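Local structure of MutT/nudix family protein (Enterococcus faecalis, 2FML) at residues V45-N50 with A225-V230; L56-I61 with I158-E163; H110-P115 with I190-N195; S127-I132 with N195-K200. The protein is of unknown function but, with a Nudix domain joined to an NrtR-like winged helix, may hydrolyse nucleoside diphosphate derivatives or sense them to control transcription. All blocks are in the same frame, centred on the assembly; numbering follows the deposited sequence.

Contact 1: residues V45-N50 with A225-V230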
loop_
_atom_site.group_PDB
_atom_site.type_symbol
_atom_site.label_atom_id
_atom_site.label_comp_id
_atom_site.label_asym_id
_atom_site.label_seq_id
_atom_site.Cartn_x
_atom_site.Cartn_y
_atom_site.Cartn_z
ATOM N N VAL A 45 3.603 -12.351 3.893
ATOM C CA VAL A 45 2.765 -12.960 4.951
ATOM C C VAL A 45 1.869 -13.998 4.306
ATOM O O VAL A 45 0.961 -13.649 3.580
ATOM C CB VAL A 45 1.933 -11.956 5.761
ATOM C CG1 VAL A 45 1.106 -12.719 6.828
ATOM C CG2 VAL A 45 2.832 -10.841 6.434
ATOM N N LEU A 46 2.190 -15.274 4.532
ATOM C CA LEU A 46 1.441 -16.409 4.005
ATOM C C LEU A 46 0.561 -16.986 5.087
ATOM O O LEU A 46 1.044 -17.408 6.118
ATOM C CB LEU A 46 2.383 -17.517 3.476
ATOM C CG LEU A 46 3.296 -17.175 2.307
ATOM C CD1 LEU A 46 4.100 -18.421 1.983
ATOM C CD2 LEU A 46 2.447 -16.819 1.110
ATOM N N LEU A 47 -0.744 -17.016 4.802
ATOM C CA LEU A 47 -1.761 -17.457 5.723
ATOM C C LEU A 47 -2.480 -18.616 5.089
ATOM O O LEU A 47 -2.831 -18.587 3.906
ATOM C CB LEU A 47 -2.770 -16.341 5.951
ATOM C CG LEU A 47 -2.299 -15.111 6.684
ATOM C CD1 LEU A 47 -3.477 -14.173 6.875
ATOM C CD2 LEU A 47 -1.602 -15.476 8.021
ATOM N N CYS A 48 -2.702 -19.653 5.887
ATOM C CA CYS A 48 -3.514 -20.774 5.448
ATOM C C CYS A 48 -4.505 -21.120 6.562
ATOM O O CYS A 48 -4.499 -20.507 7.637
ATOM C CB CYS A 48 -2.611 -21.964 5.047
ATOM S SG CYS A 48 -1.762 -22.792 6.387
ATOM N N TYR A 49 -5.329 -22.133 6.325
ATOM C CA TYR A 49 -6.191 -22.592 7.371
ATOM C C TYR A 49 -6.323 -24.111 7.316
ATOM O O TYR A 49 -6.695 -24.641 6.286
ATOM C CB TYR A 49 -7.528 -21.875 7.215
ATOM C CG TYR A 49 -8.675 -22.376 8.062
ATOM C CD1 TYR A 49 -8.869 -21.919 9.370
ATOM C CD2 TYR A 49 -9.620 -23.255 7.510
ATOM C CE1 TYR A 49 -9.981 -22.389 10.112
ATOM C CE2 TYR A 49 -10.695 -23.708 8.230
ATOM C CZ TYR A 49 -10.867 -23.301 9.531
ATOM O OH TYR A 49 -11.971 -23.784 10.185
ATOM N N ASN A 50 -5.990 -24.805 8.413
ATOM C CA ASN A 50 -6.305 -26.226 8.565
ATOM C C ASN A 50 -7.770 -26.504 9.026
ATOM O O ASN A 50 -8.101 -26.156 10.141
ATOM C CB ASN A 50 -5.302 -26.860 9.550
ATOM C CG ASN A 50 -5.330 -28.381 9.509
ATOM O OD1 ASN A 50 -6.300 -29.030 9.943
ATOM N ND2 ASN A 50 -4.279 -28.960 8.948
ATOM N N ALA A 225 -14.616 -16.369 12.437
ATOM C CA ALA A 225 -14.508 -16.360 13.897
ATOM C C ALA A 225 -13.031 -16.455 14.366
ATOM O O ALA A 225 -12.680 -15.862 15.392
ATOM C CB ALA A 225 -15.389 -17.443 14.532
ATOM N N LYS A 226 -12.191 -17.204 13.637
ATOM C CA LYS A 226 -10.737 -17.263 13.949
ATOM C C LYS A 226 -10.077 -15.859 13.860
ATOM O O LYS A 226 -9.207 -15.522 14.667
ATOM C CB LYS A 226 -9.925 -18.275 13.072
ATOM C CG LYS A 226 -10.178 -19.804 13.280
ATOM C CD LYS A 226 -10.774 -20.179 14.628
ATOM C CE LYS A 226 -9.783 -20.675 15.668
ATOM N NZ LYS A 226 -10.485 -21.455 16.806
ATOM N N PHE A 227 -10.494 -15.058 12.876
ATOM C CA PHE A 227 -10.046 -13.653 12.796
ATOM C C PHE A 227 -10.704 -12.722 13.830
ATOM O O PHE A 227 -10.061 -11.779 14.313
ATOM C CB PHE A 227 -10.176 -13.115 11.376
ATOM C CG PHE A 227 -9.134 -13.655 10.450
ATOM C CD1 PHE A 227 -7.815 -13.149 10.475
ATOM C CD2 PHE A 227 -9.446 -14.673 9.573
ATOM C CE1 PHE A 227 -6.821 -13.637 9.632
ATOM C CE2 PHE A 227 -8.492 -15.152 8.706
ATOM C CZ PHE A 227 -7.158 -14.663 8.736
ATOM N N LEU A 228 -11.961 -13.007 14.169
ATOM C CA LEU A 228 -12.728 -12.213 15.139
ATOM C C LEU A 228 -12.335 -12.566 16.549
ATOM O O LEU A 228 -12.370 -11.725 17.425
ATOM C CB LEU A 228 -14.248 -12.367 14.902
ATOM C CG LEU A 228 -14.704 -11.628 13.623
ATOM C CD1 LEU A 228 -16.093 -12.011 13.133
ATOM C CD2 LEU A 228 -14.582 -10.111 13.751
ATOM N N GLY A 229 -11.923 -13.817 16.753
ATOM C CA GLY A 229 -11.498 -14.311 18.061
ATOM C C GLY A 229 -12.699 -14.705 18.889
ATOM O O GLY A 229 -12.661 -14.654 20.103
ATOM N N VAL A 230 -13.769 -15.094 18.207
ATOM C CA VAL A 230 -15.000 -15.540 18.828
ATOM C C VAL A 230 -15.303 -17.025 18.437
ATOM O O VAL A 230 -14.705 -17.593 17.528
ATOM C CB VAL A 230 -16.205 -14.624 18.415
ATOM C CG1 VAL A 230 -15.950 -13.158 18.755
ATOM C CG2 VAL A 230 -16.516 -14.784 16.936
#
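Where Lys226 and Phe227 lean on Tyr49 and Leu47, the helix carrying them is closed by two backbone bonds to one oxygen: Ala225 O accepts from Gly229 N at 2.6 Å and from Val230 N at 3.1 Å. Gly229, with a phi of 82°, turns the chain off the helix. Across the contact there is no polar bond, and two apolar touches do the work. Leu47 sends CD1 to the edge of the Phe227 ring, near its plane, 4.2 Å from Phe227 CZ, the atom of the ring farthest from the helix. The Tyr49 ring is carried toward the helix by a chi1 of 170°, its CG anti to the backbone N. There it meets the aliphatic part of Lys226: Tyr49 CE1 lies 4.1 Å from Lys226 CG, which sits at the ring edge near its plane. The two side chains cross at about a right angle, and the lysine then bends so that its amine leads away from the strand. Tyr49 OH is held by Asp54. Phe227 also meets the Phe194 ring and Val197 of helix 186-200, as well as Leu56 of strand 55-63. Helix 217-228, part of the winged-helix region, is thereby seated on strand 39-50 of the Nudix sheet, beside strand 55-63 and the C-terminal half of helix 186-200.

Contact 2: residues L56-I61 with I158-E163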
loop_
_atom_site.group_PDB
_atom_site.type_symbol
_atom_site.label_atom_id
_atom_site.label_comp_id
_atom_site.label_asym_id
_atom_site.label_seq_id
_atom_site.Cartn_x
_atom_site.Cartn_y
_atom_site.Cartn_z
ATOM N N LEU A 56 -5.896 -21.372 11.929
ATOM C CA LEU A 56 -5.177 -20.452 11.071
ATOM C C LEU A 56 -3.686 -20.684 11.298
ATOM O O LEU A 56 -3.247 -20.907 12.420
ATOM C CB LEU A 56 -5.482 -19.007 11.405
ATOM C CG LEU A 56 -6.849 -18.380 11.147
ATOM C CD1 LEU A 56 -6.807 -16.921 11.702
ATOM C CD2 LEU A 56 -7.228 -18.360 9.680
ATOM N N LYS A 57 -2.904 -20.671 10.232
ATOM C CA LYS A 57 -1.460 -20.780 10.386
ATOM C C LYS A 57 -0.777 -19.680 9.568
ATOM O O LYS A 57 -1.353 -19.133 8.631
ATOM C CB LYS A 57 -0.950 -22.180 10.000
ATOM C CG LYS A 57 -1.729 -23.345 10.553
ATOM C CD LYS A 57 -0.868 -24.568 10.748
ATOM C CE LYS A 57 -1.719 -25.770 11.110
ATOM N NZ LYS A 57 -1.000 -27.096 11.235
ATOM N N VAL A 58 0.448 -19.338 9.958
ATOM C CA VAL A 58 1.235 -18.344 9.256
ATOM C C VAL A 58 2.662 -18.911 9.083
ATOM O O VAL A 58 3.169 -19.571 9.990
ATOM C CB VAL A 58 1.241 -16.992 10.022
ATOM C CG1 VAL A 58 1.827 -17.172 11.449
ATOM C CG2 VAL A 58 2.009 -15.885 9.179
ATOM N N LEU A 59 3.266 -18.718 7.913
ATOM C CA LEU A 59 4.577 -19.294 7.655
ATOM C C LEU A 59 5.684 -18.366 8.214
ATOM O O LEU A 59 5.654 -17.155 7.941
ATOM C CB LEU A 59 4.780 -19.524 6.152
ATOM C CG LEU A 59 6.012 -20.289 5.708
ATOM C CD1 LEU A 59 5.878 -20.658 4.273
ATOM C CD2 LEU A 59 7.219 -19.346 5.902
ATOM N N LEU A 60 6.613 -18.936 8.979
ATOM C CA LEU A 60 7.783 -18.192 9.532
ATOM C C LEU A 60 9.024 -18.991 9.187
ATOM O O LEU A 60 8.949 -20.189 9.018
ATOM C CB LEU A 60 7.728 -18.034 11.056
ATOM C CG LEU A 60 6.590 -17.226 11.662
ATOM C CD1 LEU A 60 6.747 -17.083 13.179
ATOM C CD2 LEU A 60 6.506 -15.805 10.990
ATOM N N ILE A 61 10.165 -18.321 9.093
ATOM C CA ILE A 61 11.425 -19.012 8.892
ATOM C C ILE A 61 12.292 -18.614 10.051
ATOM O O ILE A 61 12.129 -17.521 10.595
ATOM C CB ILE A 61 12.164 -18.571 7.595
ATOM C CG1 ILE A 61 12.426 -17.044 7.640
ATOM C CG2 ILE A 61 11.396 -18.973 6.372
ATOM C CD1 ILE A 61 13.683 -16.567 6.904
ATOM N N ILE A 158 -2.640 -11.871 19.443
ATOM C CA ILE A 158 -2.490 -13.073 18.643
ATOM C C ILE A 158 -1.239 -13.778 19.051
ATOM O O ILE A 158 -0.227 -13.128 19.382
ATOM C CB ILE A 158 -2.465 -12.758 17.110
ATOM C CG1 ILE A 158 -1.377 -11.731 16.706
ATOM C CG2 ILE A 158 -3.814 -12.285 16.677
ATOM C CD1 ILE A 158 -1.313 -11.536 15.138
ATOM N N THR A 159 -1.290 -15.096 19.042
ATOM C CA THR A 159 -0.125 -15.924 19.354
ATOM C C THR A 159 0.194 -16.807 18.103
ATOM O O THR A 159 -0.678 -17.432 17.549
ATOM C CB THR A 159 -0.436 -16.824 20.601
ATOM O OG1 THR A 159 -0.711 -15.960 21.691
ATOM C CG2 THR A 159 0.723 -17.759 20.988
ATOM N N LEU A 160 1.456 -16.818 17.717
ATOM C CA LEU A 160 2.042 -17.675 16.730
ATOM C C LEU A 160 2.861 -18.703 17.469
ATOM O O LEU A 160 3.792 -18.358 18.216
ATOM C CB LEU A 160 2.985 -16.864 15.839
ATOM C CG LEU A 160 2.784 -15.377 15.488
ATOM C CD1 LEU A 160 3.799 -15.000 14.400
ATOM C CD2 LEU A 160 1.392 -15.043 15.015
ATOM N N SER A 161 2.530 -19.966 17.261
ATOM C CA SER A 161 3.214 -21.019 17.958
ATOM C C SER A 161 3.645 -22.173 17.084
ATOM O O SER A 161 2.969 -22.523 16.138
ATOM C CB SER A 161 2.452 -21.480 19.220
ATOM O OG SER A 161 1.096 -21.811 19.008
ATOM N N HIS A 162 4.814 -22.719 17.393
ATOM C CA HIS A 162 5.297 -23.954 16.830
ATOM C C HIS A 162 6.189 -24.581 17.932
ATOM O O HIS A 162 7.061 -23.892 18.471
ATOM C CB HIS A 162 6.123 -23.734 15.554
ATOM C CG HIS A 162 6.590 -25.019 14.927
ATOM N ND1 HIS A 162 7.885 -25.498 15.066
ATOM C CD2 HIS A 162 5.919 -25.951 14.206
ATOM C CE1 HIS A 162 7.988 -26.667 14.448
ATOM N NE2 HIS A 162 6.812 -26.965 13.920
ATOM N N GLU A 163 5.967 -25.865 18.248
ATOM C CA GLU A 163 6.742 -26.571 19.294
ATOM C C GLU A 163 6.862 -25.635 20.523
ATOM O O GLU A 163 5.826 -25.203 21.047
ATOM C CB GLU A 163 8.104 -27.089 18.770
ATOM C CG GLU A 163 8.007 -28.407 17.923
ATOM C CD GLU A 163 9.278 -28.663 17.067
ATOM O OE1 GLU A 163 10.349 -28.151 17.471
ATOM O OE2 GLU A 163 9.223 -29.344 16.001
#
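No ring takes part where Leu160 meets Val58 and Leu60; the one ring within these segments, that of His162, stacks instead on His147 of strand 143-154. The contact itself is purely branched aliphatic carbon. Leu160 CD1 reaches both partners, 3.8 Å from Leu60 CD1 and 4.2 Å from Val58 CG1, while Leu160 CD2 comes within 4.2 Å of the same Val58 CG1, so the forked end of the leucine straddles one valine methyl. That methyl stands between the backbone N and the carbonyl carbon of its own residue (chi1 59°). Leu60 and Leu160 cross at about a right angle, methyl to methyl. Ile190 of helix 186-200 touches both Leu60 and Leu160 and continues the apolar cluster. Strands 55-63 and 157-162 do not pair with each other; each runs antiparallel to strand 143-154. Consistent with a curl of the sheet, the CA atoms of Val58 and Leu160 lie 7.5 Å apart. Such a curved mixed sheet, with apolar residues on the side covered by a helix, belongs to the alpha/beta/alpha sandwich of the Nudix fold.

Contact 3: residues H110-P115 with I190-N195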
loop_
_atom_site.group_PDB
_atom_site.type_symbol
_atom_site.label_atom_id
_atom_site.label_comp_id
_atom_site.label_asym_id
_atom_site.label_seq_id
_atom_site.Cartn_x
_atom_site.Cartn_y
_atom_site.Cartn_z
ATOM N N HIS A 110 1.582 -3.347 2.701
ATOM C CA HIS A 110 2.036 -2.105 3.256
ATOM C C HIS A 110 3.572 -2.020 3.072
ATOM O O HIS A 110 4.266 -3.071 3.066
ATOM C CB HIS A 110 1.643 -2.002 4.726
ATOM C CG HIS A 110 1.970 -0.677 5.341
ATOM N ND1 HIS A 110 1.126 0.425 5.279
ATOM C CD2 HIS A 110 3.054 -0.280 6.049
ATOM C CE1 HIS A 110 1.691 1.441 5.920
ATOM N NE2 HIS A 110 2.864 1.035 6.390
ATOM N N SER A 111 4.092 -0.793 2.895
ATOM C CA SER A 111 5.518 -0.568 2.862
ATOM C C SER A 111 5.936 0.064 4.174
ATOM O O SER A 111 5.384 1.078 4.563
ATOM C CB SER A 111 5.971 0.318 1.721
ATOM O OG SER A 111 5.250 -0.094 0.596
ATOM N N PHE A 112 6.990 -0.523 4.748
ATOM C CA PHE A 112 7.595 -0.131 6.008
ATOM C C PHE A 112 8.933 0.487 5.779
ATOM O O PHE A 112 9.775 -0.081 5.067
ATOM C CB PHE A 112 7.720 -1.394 6.851
ATOM C CG PHE A 112 6.377 -1.939 7.259
ATOM C CD1 PHE A 112 5.781 -1.532 8.452
ATOM C CD2 PHE A 112 5.749 -2.889 6.459
ATOM C CE1 PHE A 112 4.526 -2.039 8.802
ATOM C CE2 PHE A 112 4.522 -3.383 6.803
ATOM C CZ PHE A 112 3.897 -2.951 7.941
ATOM N N SER A 113 9.093 1.692 6.327
ATOM C CA SER A 113 10.168 2.548 5.986
ATOM C C SER A 113 10.757 3.292 7.167
ATOM O O SER A 113 11.537 4.240 6.980
ATOM C CB SER A 113 9.705 3.550 4.963
ATOM O OG SER A 113 8.644 4.369 5.502
ATOM N N ARG A 114 10.399 2.877 8.357
ATOM C CA ARG A 114 10.945 3.506 9.539
ATOM C C ARG A 114 12.487 3.466 9.416
ATOM O O ARG A 114 13.042 2.439 9.049
ATOM C CB ARG A 114 10.506 2.713 10.770
ATOM C CG ARG A 114 11.425 2.958 11.918
ATOM C CD ARG A 114 10.637 2.664 13.244
ATOM N NE ARG A 114 10.331 1.225 13.372
ATOM C CZ ARG A 114 11.208 0.341 13.812
ATOM N NH1 ARG A 114 12.458 0.726 14.162
ATOM N NH2 ARG A 114 10.816 -0.890 13.950
ATOM N N PRO A 115 13.157 4.617 9.627
ATOM C CA PRO A 115 14.570 4.763 9.249
ATOM C C PRO A 115 15.542 3.803 9.940
ATOM O O PRO A 115 16.660 3.600 9.450
ATOM C CB PRO A 115 14.876 6.231 9.624
ATOM C CG PRO A 115 13.558 6.931 9.598
ATOM C CD PRO A 115 12.568 5.890 10.094
ATOM N N ILE A 190 3.076 -8.504 10.728
ATOM C CA ILE A 190 2.050 -9.530 10.955
ATOM C C ILE A 190 0.722 -8.961 11.489
ATOM O O ILE A 190 -0.390 -9.310 11.020
ATOM C CB ILE A 190 2.594 -10.675 11.828
ATOM C CG1 ILE A 190 3.577 -11.436 10.961
ATOM C CG2 ILE A 190 1.408 -11.671 12.308
ATOM C CD1 ILE A 190 4.464 -12.387 11.629
ATOM N N ILE A 191 0.837 -8.059 12.450
ATOM C CA ILE A 191 -0.306 -7.302 12.965
ATOM C C ILE A 191 -0.989 -6.513 11.835
ATOM O O ILE A 191 -2.219 -6.521 11.717
ATOM C CB ILE A 191 0.175 -6.378 14.124
ATOM C CG1 ILE A 191 0.633 -7.233 15.309
ATOM C CG2 ILE A 191 -0.826 -5.308 14.522
ATOM C CD1 ILE A 191 -0.400 -7.969 15.966
ATOM N N LYS A 192 -0.214 -5.828 11.002
ATOM C CA LYS A 192 -0.823 -5.133 9.820
ATOM C C LYS A 192 -1.631 -6.096 8.938
ATOM O O LYS A 192 -2.753 -5.782 8.543
ATOM C CB LYS A 192 0.220 -4.363 8.997
ATOM C CG LYS A 192 -0.290 -3.389 7.874
ATOM C CD LYS A 192 -0.747 -1.952 8.351
ATOM C CE LYS A 192 0.311 -1.039 8.934
ATOM N NZ LYS A 192 -0.307 0.405 9.199
ATOM N N ALA A 193 -1.062 -7.261 8.657
ATOM C CA ALA A 193 -1.719 -8.303 7.850
ATOM C C ALA A 193 -2.969 -8.823 8.521
ATOM O O ALA A 193 -4.027 -9.009 7.841
ATOM C CB ALA A 193 -0.729 -9.474 7.536
ATOM N N PHE A 194 -2.889 -9.051 9.846
ATOM C CA PHE A 194 -4.018 -9.625 10.562
ATOM C C PHE A 194 -5.201 -8.643 10.599
ATOM O O PHE A 194 -6.356 -9.031 10.342
ATOM C CB PHE A 194 -3.597 -10.076 11.984
ATOM C CG PHE A 194 -4.629 -10.896 12.675
ATOM C CD1 PHE A 194 -4.634 -12.261 12.541
ATOM C CD2 PHE A 194 -5.651 -10.285 13.419
ATOM C CE1 PHE A 194 -5.648 -13.026 13.172
ATOM C CE2 PHE A 194 -6.687 -11.035 14.026
ATOM C CZ PHE A 194 -6.660 -12.416 13.904
ATOM N N ASN A 195 -4.902 -7.388 10.945
ATOM C CA ASN A 195 -5.904 -6.312 11.026
ATOM C C ASN A 195 -6.485 -5.974 9.623
ATOM O O ASN A 195 -7.650 -5.599 9.508
ATOM C CB ASN A 195 -5.259 -5.075 11.694
ATOM C CG ASN A 195 -5.125 -5.254 13.186
ATOM O OD1 ASN A 195 -5.869 -6.046 13.764
ATOM N ND2 ASN A 195 -4.197 -4.544 13.827
#
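Lys192 brings CE over one face of the His110 imidazole, 3.9 Å from the ring centroid and only 5° off the ring normal, a CH-pi contact. Lower down the same side chain, Lys192 CG touches His110 CB at 3.9 Å, and Lys192 CB rests at the edge of the Phe112 ring, 4.1 Å from Phe112 CZ. The lysine leaves the helix with CG anti to the backbone N, then bends at chi2 (82°) and again at chi3, which curls CE back over the imidazole. The two aromatic residues also brace one another: His110 CD2 stands 3.3 Å above the centre of the Phe112 ring, while Phe112 CG lies in the plane of the imidazole at its edge. One shell out, strand 123-131 fixes the backbone beneath, with Ser127 OG bonded to His110 O and main-chain bonds joining His110 to Ser127 and Phe112 to Thr125. The second subunit comes close here too, its Gln108 packing on His110 and its Ser111 OG bonded to Ser111 OG. Between residues 110-115 and 190-195 there is no hydrogen bond or salt bridge; methylene groups and rings make the contact. With Lys192 NZ 4.2 Å from His110 ND1, the lysine's positive charge would be expected to disfavour protonation of the imidazole.

Contact 4: residues S127-I132 with N195-K200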
loop_
_atom_site.group_PDB
_atom_site.type_symbol
_atom_site.label_atom_id
_atom_site.label_comp_id
_atom_site.label_asym_id
_atom_site.label_seq_id
_atom_site.Cartn_x
_atom_site.Cartn_y
_atom_site.Cartn_z
ATOM N N SER A 127 5.796 -5.105 1.944
ATOM C CA SER A 127 5.226 -6.374 2.350
ATOM C C SER A 127 3.970 -6.768 1.507
ATOM O O SER A 127 3.258 -5.930 0.997
ATOM C CB SER A 127 4.922 -6.377 3.859
ATOM O OG SER A 127 3.841 -5.505 4.164
ATOM N N TYR A 128 3.767 -8.071 1.413
ATOM C CA TYR A 128 2.662 -8.703 0.728
ATOM C C TYR A 128 1.942 -9.712 1.628
ATOM O O TYR A 128 2.520 -10.228 2.561
ATOM C CB TYR A 128 3.163 -9.403 -0.550
ATOM C CG TYR A 128 3.523 -8.438 -1.637
ATOM C CD1 TYR A 128 2.666 -8.236 -2.710
ATOM C CD2 TYR A 128 4.792 -7.766 -1.625
ATOM C CE1 TYR A 128 3.032 -7.379 -3.763
ATOM C CE2 TYR A 128 5.170 -6.933 -2.639
ATOM C CZ TYR A 128 4.275 -6.701 -3.676
ATOM O OH TYR A 128 4.627 -5.829 -4.636
ATOM N N LEU A 129 0.698 -10.004 1.259
ATOM C CA LEU A 129 -0.214 -10.915 1.954
ATOM C C LEU A 129 -0.761 -11.911 0.908
ATOM O O LEU A 129 -1.094 -11.534 -0.210
ATOM C CB LEU A 129 -1.378 -10.109 2.532
ATOM C CG LEU A 129 -2.584 -10.783 3.184
ATOM C CD1 LEU A 129 -2.118 -11.862 4.232
ATOM C CD2 LEU A 129 -3.413 -9.696 3.883
ATOM N N ALA A 130 -0.803 -13.198 1.248
ATOM C CA ALA A 130 -1.511 -14.162 0.397
ATOM C C ALA A 130 -2.129 -15.219 1.258
ATOM O O ALA A 130 -1.589 -15.541 2.357
ATOM C CB ALA A 130 -0.560 -14.801 -0.626
ATOM N N PHE A 131 -3.249 -15.733 0.749
ATOM C CA PHE A 131 -4.045 -16.810 1.354
ATOM C C PHE A 131 -3.887 -18.013 0.475
ATOM O O PHE A 131 -4.190 -17.913 -0.713
ATOM C CB PHE A 131 -5.516 -16.439 1.329
ATOM C CG PHE A 131 -5.802 -15.088 1.852
ATOM C CD1 PHE A 131 -5.580 -14.781 3.195
ATOM C CD2 PHE A 131 -6.304 -14.108 1.009
ATOM C CE1 PHE A 131 -5.846 -13.525 3.683
ATOM C CE2 PHE A 131 -6.601 -12.850 1.494
ATOM C CZ PHE A 131 -6.365 -12.559 2.835
ATOM N N ILE A 132 -3.438 -19.133 1.035
ATOM C CA ILE A 132 -3.027 -20.291 0.260
ATOM C C ILE A 132 -3.367 -21.589 1.018
ATOM O O ILE A 132 -3.916 -21.538 2.119
ATOM C CB ILE A 132 -1.496 -20.215 -0.131
ATOM C CG1 ILE A 132 -0.562 -20.251 1.105
ATOM C CG2 ILE A 132 -1.212 -18.921 -0.942
ATOM C CD1 ILE A 132 0.760 -21.028 0.873
ATOM N N ASN A 195 -4.902 -7.388 10.945
ATOM C CA ASN A 195 -5.904 -6.312 11.026
ATOM C C ASN A 195 -6.485 -5.974 9.623
ATOM O O ASN A 195 -7.650 -5.599 9.508
ATOM C CB ASN A 195 -5.259 -5.075 11.694
ATOM C CG ASN A 195 -5.125 -5.254 13.186
ATOM O OD1 ASN A 195 -5.869 -6.046 13.764
ATOM N ND2 ASN A 195 -4.197 -4.544 13.827
ATOM N N ARG A 196 -5.671 -6.123 8.571
ATOM C CA ARG A 196 -6.126 -5.846 7.211
ATOM C C ARG A 196 -7.224 -6.820 6.805
ATOM O O ARG A 196 -8.202 -6.419 6.176
ATOM C CB ARG A 196 -4.962 -5.877 6.186
ATOM C CG ARG A 196 -5.409 -5.752 4.686
ATOM C CD ARG A 196 -5.786 -4.305 4.345
ATOM N NE ARG A 196 -4.907 -3.358 5.081
ATOM C CZ ARG A 196 -3.823 -2.773 4.610
ATOM N NH1 ARG A 196 -3.431 -2.993 3.350
ATOM N NH2 ARG A 196 -3.138 -1.943 5.402
ATOM N N VAL A 197 -7.048 -8.089 7.154
ATOM C CA VAL A 197 -8.071 -9.129 6.925
ATOM C C VAL A 197 -9.409 -8.864 7.710
ATOM O O VAL A 197 -10.500 -8.827 7.106
ATOM C CB VAL A 197 -7.513 -10.559 7.243
ATOM C CG1 VAL A 197 -8.621 -11.629 7.087
ATOM C CG2 VAL A 197 -6.252 -10.884 6.399
ATOM N N VAL A 198 -9.317 -8.683 9.037
ATOM C CA VAL A 198 -10.429 -8.168 9.867
ATOM C C VAL A 198 -11.152 -6.948 9.263
ATOM O O VAL A 198 -12.386 -6.933 9.238
ATOM C CB VAL A 198 -9.964 -7.782 11.294
ATOM C CG1 VAL A 198 -11.143 -7.225 12.060
ATOM C CG2 VAL A 198 -9.336 -8.989 12.023
ATOM N N ASP A 199 -10.384 -5.948 8.778
ATOM C CA ASP A 199 -10.943 -4.740 8.108
ATOM C C ASP A 199 -11.615 -4.950 6.761
ATOM O O ASP A 199 -12.443 -4.120 6.347
ATOM C CB ASP A 199 -9.886 -3.639 7.896
ATOM C CG ASP A 199 -9.370 -3.056 9.204
ATOM O OD1 ASP A 199 -10.003 -3.328 10.254
ATOM O OD2 ASP A 199 -8.322 -2.351 9.188
ATOM N N LYS A 200 -11.263 -6.026 6.068
ATOM C CA LYS A 200 -11.639 -6.174 4.666
ATOM C C LYS A 200 -12.672 -7.265 4.479
ATOM O O LYS A 200 -13.544 -7.136 3.607
ATOM C CB LYS A 200 -10.388 -6.424 3.792
ATOM C CG LYS A 200 -10.311 -5.559 2.574
ATOM C CD LYS A 200 -8.912 -5.003 2.395
ATOM C CE LYS A 200 -8.984 -3.616 1.744
ATOM N NZ LYS A 200 -7.768 -2.763 2.007
#
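Helix-on-sheet packing brings Val197 of helix 186-200 down onto Leu129 and Phe131, two residues on the same side of strand 123-131. One methyl does most of the touching: Val197 CG2 lies 3.8 Å from Phe131 CE1 and 3.9 Å from Phe131 CZ, in the plane of the ring at its edge, and 4.0 Å from Leu129 CD2. It is set there by a chi1 of 176°, which puts CG1 anti to the backbone N and CG2 anti to the carbonyl carbon. Phe131 and Val197 approach from opposite directions, whereas Leu129 crosses Val197 at about a right angle. The axes of the segments 127-131 and 195-200 come within 11.2 Å of each other at a crossing angle of -59°, so this part of the helix lies slantwise over the strand of the Nudix sheet. A looser apolar touch joins Leu129 CD2 to the aliphatic stem of Arg196, at CG, 4.5 Å away. The guanidinium of Arg196 goes elsewhere, its NH1 bonding to Leu109 O on the adjoining strand 106-112. Around the hydrophobic patch, Leu129 also packs on Leu47 of strand 39-50, and Val207, in the chain that follows the helix, touches both Phe131 and Val197.

Overall arrangement
Along the chain the first segments of contacts 1, 2, 3 and 4 come in that order on strands 39-50, 55-63, 106-112 and 123-131, all in one curled mixed sheet. Contacts 3 and 4 lie on successive turns of helix 186-200, share Asn195 and have centres about 11 Å apart; contact 1 adds helix 217-228, its centre about 10 Å from that of contact 4. Contact 2 joins two strands of the sheet, its centre about 11 Å from that of contact 1, and meets contact 3 through Ile158 and Leu160 against Ile190. Largely apolar packing thus joins the Nudix sheet to helix 186-200 and, through Phe194 and Phe227, to the winged-helix region.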